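Local coordinates for retinol dehydratase (Spodoptera frugiperda, PDB 1FMJ), which binds retinol and adenosine-3',5'-diphosphate and dehydrates retinol, probably with an active site of sulfotransferase type, at residues S142-G146 with S147-A151; L224-Y227 with F228-V231. All coordinates share one frame; numbering follows the deposited sequence.

Both contacts are local and hold the same kind of element, the first turn of a helix entered through a proline at the N-cap, yet they sit in different surroundings. Contact 1 starts helix 146-152 in a partly buried region, its centre about 17 Å from the centre of the chain; its side-chain chemistry is mixed, a serine hydroxyl and a water plus a leucine methyl against an arginine guanidinium. Contact 2 starts helix 227-235 in a buried region, its centre about 12 Å from that of the chain, and there aromatic and methyl groups do the packing. The two do not touch, their nearest atoms being about 12 Å apart, though both belong to the sulfotransferase domain.

Contact 1: residues S142-G146 with S147-A151; sequences SSRPG and SSLLA. Unlike the reference sequence in segment 142-146: Ser142 (reference Phe).
Ser148 reaches back to the carbonyl of Pro145 with its hydroxyl, OG giving a hydrogen bond to Pro145 O of 2.7 Å. Its OG stands between the backbone N and the carbonyl carbon (chi1 60°), which turns the hydroxyl back toward the start of the helix; the donor lies 21° off the carbonyl plane. Pro145 O also takes two weak bonds, from Ser148 N and from Leu149 N at 3.4 Å, so three donors gather on this one oxygen. The first firm i to i+4 bond comes one residue on, where Leu150 N meets Gly146 O at 3.2 Å in a fairly straight bond. Pro145 sits at the N-cap of helix 146-152, just before its first residue; this short helix follows helix 132-142 and the loop between them. Ser142, a serine where the reference sequence has phenylalanine, touches the retinol. A water ties the loop to the helix: Arg144 NE donates to it across 2.7 Å at the edge of the guanidinium, and the water in turn donates to Ser148 OG. The van der Waals contact is made by Leu149, its CD2 methyl over the centre of one face of the Arg144 guanidinium, 3.3 Å from Arg144 CZ, the two side chains crossing at about a right angle. A bend in the arginine at chi3 (61°) brings the flat group over that methyl. Outside the two segments, Leu149 and Leu150 touch Ile104 of strand 104-105, and Ser147 OG is hydrogen-bonded to Asp52 OD1.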
ATOM      1  N   SER A 142      13.012   9.515   4.164  1.00 26.60           N
ATOM      2  CA  SER A 142      12.918   8.123   3.751  1.00 26.66           C
ATOM      3  C   SER A 142      14.048   7.250   4.294  1.00 25.61           C
ATOM      4  O   SER A 142      13.966   6.020   4.255  1.00 25.17           O
ATOM      5  CB  SER A 142      12.883   8.040   2.224  1.00 27.55           C
ATOM      6  OG  SER A 142      11.774   8.758   1.716  1.00 29.83           O
ATOM      7  N   SER A 143      15.095   7.886   4.804  1.00 24.47           N
ATOM      8  CA  SER A 143      16.232   7.160   5.365  1.00 24.56           C
ATOM      9  C   SER A 143      15.940   6.764   6.807  1.00 24.45           C
ATOM     10  O   SER A 143      16.685   6.000   7.422  1.00 25.07           O
ATOM     11  CB  SER A 143      17.491   8.037   5.327  1.00 24.04           C
ATOM     12  OG  SER A 143      17.812   8.411   3.994  1.00 25.13           O
ATOM     13  N   ARG A 144      14.846   7.285   7.346  1.00 24.71           N
ATOM     14  CA  ARG A 144      14.460   6.997   8.720  1.00 25.08           C
ATOM     15  C   ARG A 144      13.595   5.741   8.826  1.00 24.34           C
ATOM     16  O   ARG A 144      12.524   5.661   8.226  1.00 22.55           O
ATOM     17  CB  ARG A 144      13.690   8.183   9.280  1.00 27.86           C
ATOM     18  CG  ARG A 144      14.420   9.499   9.118  1.00 31.22           C
ATOM     19  CD  ARG A 144      13.492  10.652   9.411  1.00 33.10           C
ATOM     20  NE  ARG A 144      12.987  10.602  10.776  1.00 36.66           N
ATOM     21  CZ  ARG A 144      11.989  11.354  11.223  1.00 37.97           C
ATOM     22  NH1 ARG A 144      11.391  12.211  10.405  1.00 38.10           N
ATOM     23  NH2 ARG A 144      11.590  11.253  12.488  1.00 39.53           N
ATOM     24  N   PRO A 145      14.048   4.739   9.593  1.00 24.19           N
ATOM     25  CA  PRO A 145      13.256   3.513   9.734  1.00 23.97           C
ATOM     26  C   PRO A 145      11.822   3.835  10.172  1.00 23.32           C
ATOM     27  O   PRO A 145      11.589   4.788  10.920  1.00 21.92           O
ATOM     28  CB  PRO A 145      14.023   2.731  10.791  1.00 24.22           C
ATOM     29  CG  PRO A 145      15.459   3.137  10.508  1.00 25.60           C
ATOM     30  CD  PRO A 145      15.332   4.629  10.305  1.00 24.36           C
ATOM     31  N   GLY A 146      10.867   3.043   9.699  1.00 23.77           N
ATOM     32  CA  GLY A 146       9.479   3.275  10.053  1.00 23.56           C
ATOM     33  C   GLY A 146       9.216   3.241  11.547  1.00 23.67           C
ATOM     34  O   GLY A 146       8.444   4.054  12.069  1.00 23.40           O
ATOM     35  N   SER A 147       9.863   2.307  12.241  1.00 23.27           N
ATOM     36  CA  SER A 147       9.671   2.171  13.676  1.00 23.43           C
ATOM     37  C   SER A 147      10.067   3.427  14.446  1.00 23.01           C
ATOM     38  O   SER A 147       9.406   3.796  15.414  1.00 22.28           O
ATOM     39  CB  SER A 147      10.451   0.966  14.208  1.00 23.06           C
ATOM     40  OG  SER A 147      11.839   1.130  14.007  1.00 25.12           O
ATOM     41  N   SER A 148      11.141   4.087  14.028  1.00 23.58           N
ATOM     42  CA  SER A 148      11.558   5.295  14.729  1.00 24.31           C
ATOM     43  C   SER A 148      10.544   6.413  14.525  1.00 24.07           C
ATOM     44  O   SER A 148      10.356   7.252  15.403  1.00 22.99           O
ATOM     45  CB  SER A 148      12.953   5.742  14.275  1.00 25.64           C
ATOM     46  OG  SER A 148      12.998   6.032  12.891  1.00 29.32           O
ATOM     47  N   LEU A 149       9.876   6.420  13.372  1.00 24.78           N
ATOM     48  CA  LEU A 149       8.878   7.452  13.097  1.00 25.46           C
ATOM     49  C   LEU A 149       7.718   7.305  14.082  1.00 25.56           C
ATOM     50  O   LEU A 149       7.303   8.274  14.706  1.00 26.20           O
ATOM     51  CB  LEU A 149       8.354   7.339  11.662  1.00 25.57           C
ATOM     52  CG  LEU A 149       9.312   7.551  10.481  1.00 25.78           C
ATOM     53  CD1 LEU A 149       8.597   7.158   9.196  1.00 25.90           C
ATOM     54  CD2 LEU A 149       9.772   8.995  10.410  1.00 25.35           C
ATOM     55  N   LEU A 150       7.202   6.089  14.225  1.00 25.84           N
ATOM     56  CA  LEU A 150       6.099   5.835  15.150  1.00 25.19           C
ATOM     57  C   LEU A 150       6.504   6.160  16.584  1.00 24.35           C
ATOM     58  O   LEU A 150       5.803   6.885  17.286  1.00 23.97           O
ATOM     59  CB  LEU A 150       5.671   4.362  15.099  1.00 27.40           C
ATOM     60  CG  LEU A 150       5.061   3.766  13.831  1.00 28.59           C
ATOM     61  CD1 LEU A 150       4.619   2.335  14.130  1.00 28.81           C
ATOM     62  CD2 LEU A 150       3.867   4.593  13.381  1.00 29.16           C
ATOM     63  N   ALA A 151       7.635   5.605  17.011  1.00 22.77           N
ATOM     64  CA  ALA A 151       8.138   5.801  18.371  1.00 22.48           C
ATOM     65  C   ALA A 151       8.287   7.274  18.737  1.00 21.89           C
ATOM     66  O   ALA A 151       8.142   7.649  19.897  1.00 21.01           O
ATOM     67  CB  ALA A 151       9.484   5.090  18.534  1.00 23.12           C
TER
HETATM   68  O   HOH W   1      14.271   8.809  12.264  1.00 44.47           O

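Contact 2: residues L224-Y227 with F228-V231; sequences LTPY and FEHV
Tyr227 lies against Phe228 and Val231, and can be followed outward from its backbone. CB is 3.1 Å from Phe228 N, a closeness set by the chain itself, and CG also lies near that nitrogen. The chi1 of 171°, with CG opposite the backbone N, carries the ring to where one edge meets Phe228 and one face meets Val231. CD2 comes over the centre of one Phe228 face, 3.8 Å from Phe228 CD1. CE2 continues across that same ring, making a T-shaped stack in which the tyrosine supplies the edge: centroids 5.0 Å apart, planes at 81°. Val231 CG2 covers one tyrosine face in a CH-pi contact, set toward the rim, meeting CE1 and lying 3.4 Å from Tyr227 CZ. At the tip, OH touches the same methyl and is hydrogen-bonded to Tyr346 OH. These contacts lie on the opening turn of helix 227-235, with Pro226, which follows a cis peptide bond, at the N-cap: Pro226 O accepts from His230 N at 3.3 Å, and Tyr227 O from Val231 N at 3.1 Å. A leucine in place of Tyr227 would probably leave this Phe228 face without the tyrosine edge, the Val231 methyl without the ring it covers, and Tyr346 OH without this hydroxyl. Pro226 CB packs on Glu229 CG. His230 turns its CD2 edge to Leu224 O, a buried carbonyl with no hydrogen-bond partner in the model, while ND1 and NE2 pair with Tyr182 OH and His164 O.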
ATOM      1  N   LEU A 224       6.224  -6.905  -1.833  1.00 18.08           N
ATOM      2  CA  LEU A 224       5.370  -7.457  -0.788  1.00 16.33           C
ATOM      3  C   LEU A 224       4.425  -8.604  -1.129  1.00 15.99           C
ATOM      4  O   LEU A 224       3.515  -8.909  -0.356  1.00 15.92           O
ATOM      5  CB  LEU A 224       4.628  -6.324  -0.063  1.00 16.22           C
ATOM      6  CG  LEU A 224       5.591  -5.460   0.776  1.00 16.23           C
ATOM      7  CD1 LEU A 224       4.846  -4.320   1.421  1.00 16.42           C
ATOM      8  CD2 LEU A 224       6.268  -6.317   1.855  1.00 16.78           C
ATOM      9  N   THR A 225       4.640  -9.242  -2.279  1.00 16.40           N
ATOM     10  CA  THR A 225       3.863 -10.424  -2.646  1.00 16.31           C
ATOM     11  C   THR A 225       4.656 -11.525  -1.907  1.00 16.72           C
ATOM     12  O   THR A 225       5.713 -11.236  -1.336  1.00 14.36           O
ATOM     13  CB  THR A 225       3.908 -10.696  -4.176  1.00 16.72           C
ATOM     14  OG1 THR A 225       5.272 -10.830  -4.605  1.00 16.05           O
ATOM     15  CG2 THR A 225       3.236  -9.552  -4.944  1.00 18.19           C
ATOM     16  N   PRO A 226       4.193 -12.791  -1.925  1.00 17.75           N
ATOM     17  CA  PRO A 226       3.015 -13.398  -2.557  1.00 17.40           C
ATOM     18  C   PRO A 226       1.730 -12.665  -2.201  1.00 16.71           C
ATOM     19  O   PRO A 226       1.424 -12.482  -1.032  1.00 16.62           O
ATOM     20  CB  PRO A 226       3.024 -14.825  -2.009  1.00 18.23           C
ATOM     21  CG  PRO A 226       4.482 -15.087  -1.755  1.00 18.71           C
ATOM     22  CD  PRO A 226       4.908 -13.795  -1.114  1.00 17.74           C
ATOM     23  N   TYR A 227       0.978 -12.261  -3.215  1.00 16.36           N
ATOM     24  CA  TYR A 227      -0.265 -11.548  -2.993  1.00 16.66           C
ATOM     25  C   TYR A 227      -1.266 -12.280  -2.088  1.00 16.35           C
ATOM     26  O   TYR A 227      -1.759 -11.719  -1.108  1.00 17.30           O
ATOM     27  CB  TYR A 227      -0.944 -11.239  -4.325  1.00 16.20           C
ATOM     28  CG  TYR A 227      -2.335 -10.686  -4.133  1.00 16.01           C
ATOM     29  CD1 TYR A 227      -2.532  -9.350  -3.795  1.00 16.14           C
ATOM     30  CD2 TYR A 227      -3.453 -11.517  -4.219  1.00 16.62           C
ATOM     31  CE1 TYR A 227      -3.807  -8.854  -3.541  1.00 16.31           C
ATOM     32  CE2 TYR A 227      -4.739 -11.029  -3.966  1.00 15.73           C
ATOM     33  CZ  TYR A 227      -4.906  -9.704  -3.625  1.00 15.19           C
ATOM     34  OH  TYR A 227      -6.168  -9.224  -3.339  1.00 15.29           O
ATOM     35  N   PHE A 228      -1.577 -13.527  -2.408  1.00 15.96           N
ATOM     36  CA  PHE A 228      -2.544 -14.243  -1.590  1.00 16.37           C
ATOM     37  C   PHE A 228      -2.129 -14.542  -0.156  1.00 16.68           C
ATOM     38  O   PHE A 228      -2.983 -14.613   0.728  1.00 17.62           O
ATOM     39  CB  PHE A 228      -2.986 -15.516  -2.297  1.00 14.38           C
ATOM     40  CG  PHE A 228      -3.976 -15.269  -3.382  1.00 15.32           C
ATOM     41  CD1 PHE A 228      -3.593 -15.300  -4.719  1.00 14.77           C
ATOM     42  CD2 PHE A 228      -5.302 -14.973  -3.066  1.00 13.67           C
ATOM     43  CE1 PHE A 228      -4.519 -15.044  -5.719  1.00 16.43           C
ATOM     44  CE2 PHE A 228      -6.227 -14.715  -4.064  1.00 15.32           C
ATOM     45  CZ  PHE A 228      -5.836 -14.752  -5.391  1.00 14.45           C
ATOM     46  N   GLU A 229      -0.837 -14.716   0.092  1.00 17.27           N
ATOM     47  CA  GLU A 229      -0.392 -14.963   1.463  1.00 18.21           C
ATOM     48  C   GLU A 229      -0.636 -13.696   2.278  1.00 17.46           C
ATOM     49  O   GLU A 229      -0.975 -13.752   3.462  1.00 17.88           O
ATOM     50  CB  GLU A 229       1.091 -15.333   1.500  1.00 19.68           C
ATOM     51  CG  GLU A 229       1.413 -16.668   0.830  1.00 22.97           C
ATOM     52  CD  GLU A 229       0.438 -17.762   1.229  1.00 24.61           C
ATOM     53  OE1 GLU A 229       0.159 -17.887   2.443  1.00 24.84           O
ATOM     54  OE2 GLU A 229      -0.048 -18.493   0.336  1.00 25.26           O
ATOM     55  N   HIS A 230      -0.477 -12.547   1.629  1.00 17.39           N
ATOM     56  CA  HIS A 230      -0.682 -11.252   2.287  1.00 17.02           C
ATOM     57  C   HIS A 230      -2.152 -11.127   2.685  1.00 16.95           C
ATOM     58  O   HIS A 230      -2.479 -10.832   3.838  1.00 18.81           O
ATOM     59  CB  HIS A 230      -0.275 -10.122   1.323  1.00 17.19           C
ATOM     60  CG  HIS A 230      -0.129  -8.777   1.970  1.00 14.93           C
ATOM     61  ND1 HIS A 230      -1.167  -8.146   2.619  1.00 12.91           N
ATOM     62  CD2 HIS A 230       0.919  -7.919   2.012  1.00 14.53           C
ATOM     63  CE1 HIS A 230      -0.768  -6.954   3.029  1.00 13.15           C
ATOM     64  NE2 HIS A 230       0.495  -6.793   2.672  1.00 13.85           N
ATOM     65  N   VAL A 231      -3.042 -11.378   1.732  1.00 17.71           N
ATOM     66  CA  VAL A 231      -4.480 -11.304   1.988  1.00 16.67           C
ATOM     67  C   VAL A 231      -4.956 -12.350   2.990  1.00 18.03           C
ATOM     68  O   VAL A 231      -5.719 -12.042   3.903  1.00 17.65           O
ATOM     69  CB  VAL A 231      -5.290 -11.510   0.700  1.00 16.13           C
ATOM     70  CG1 VAL A 231      -6.794 -11.485   1.014  1.00 15.76           C
ATOM     71  CG2 VAL A 231      -4.938 -10.429  -0.320  1.00 16.05           C
TER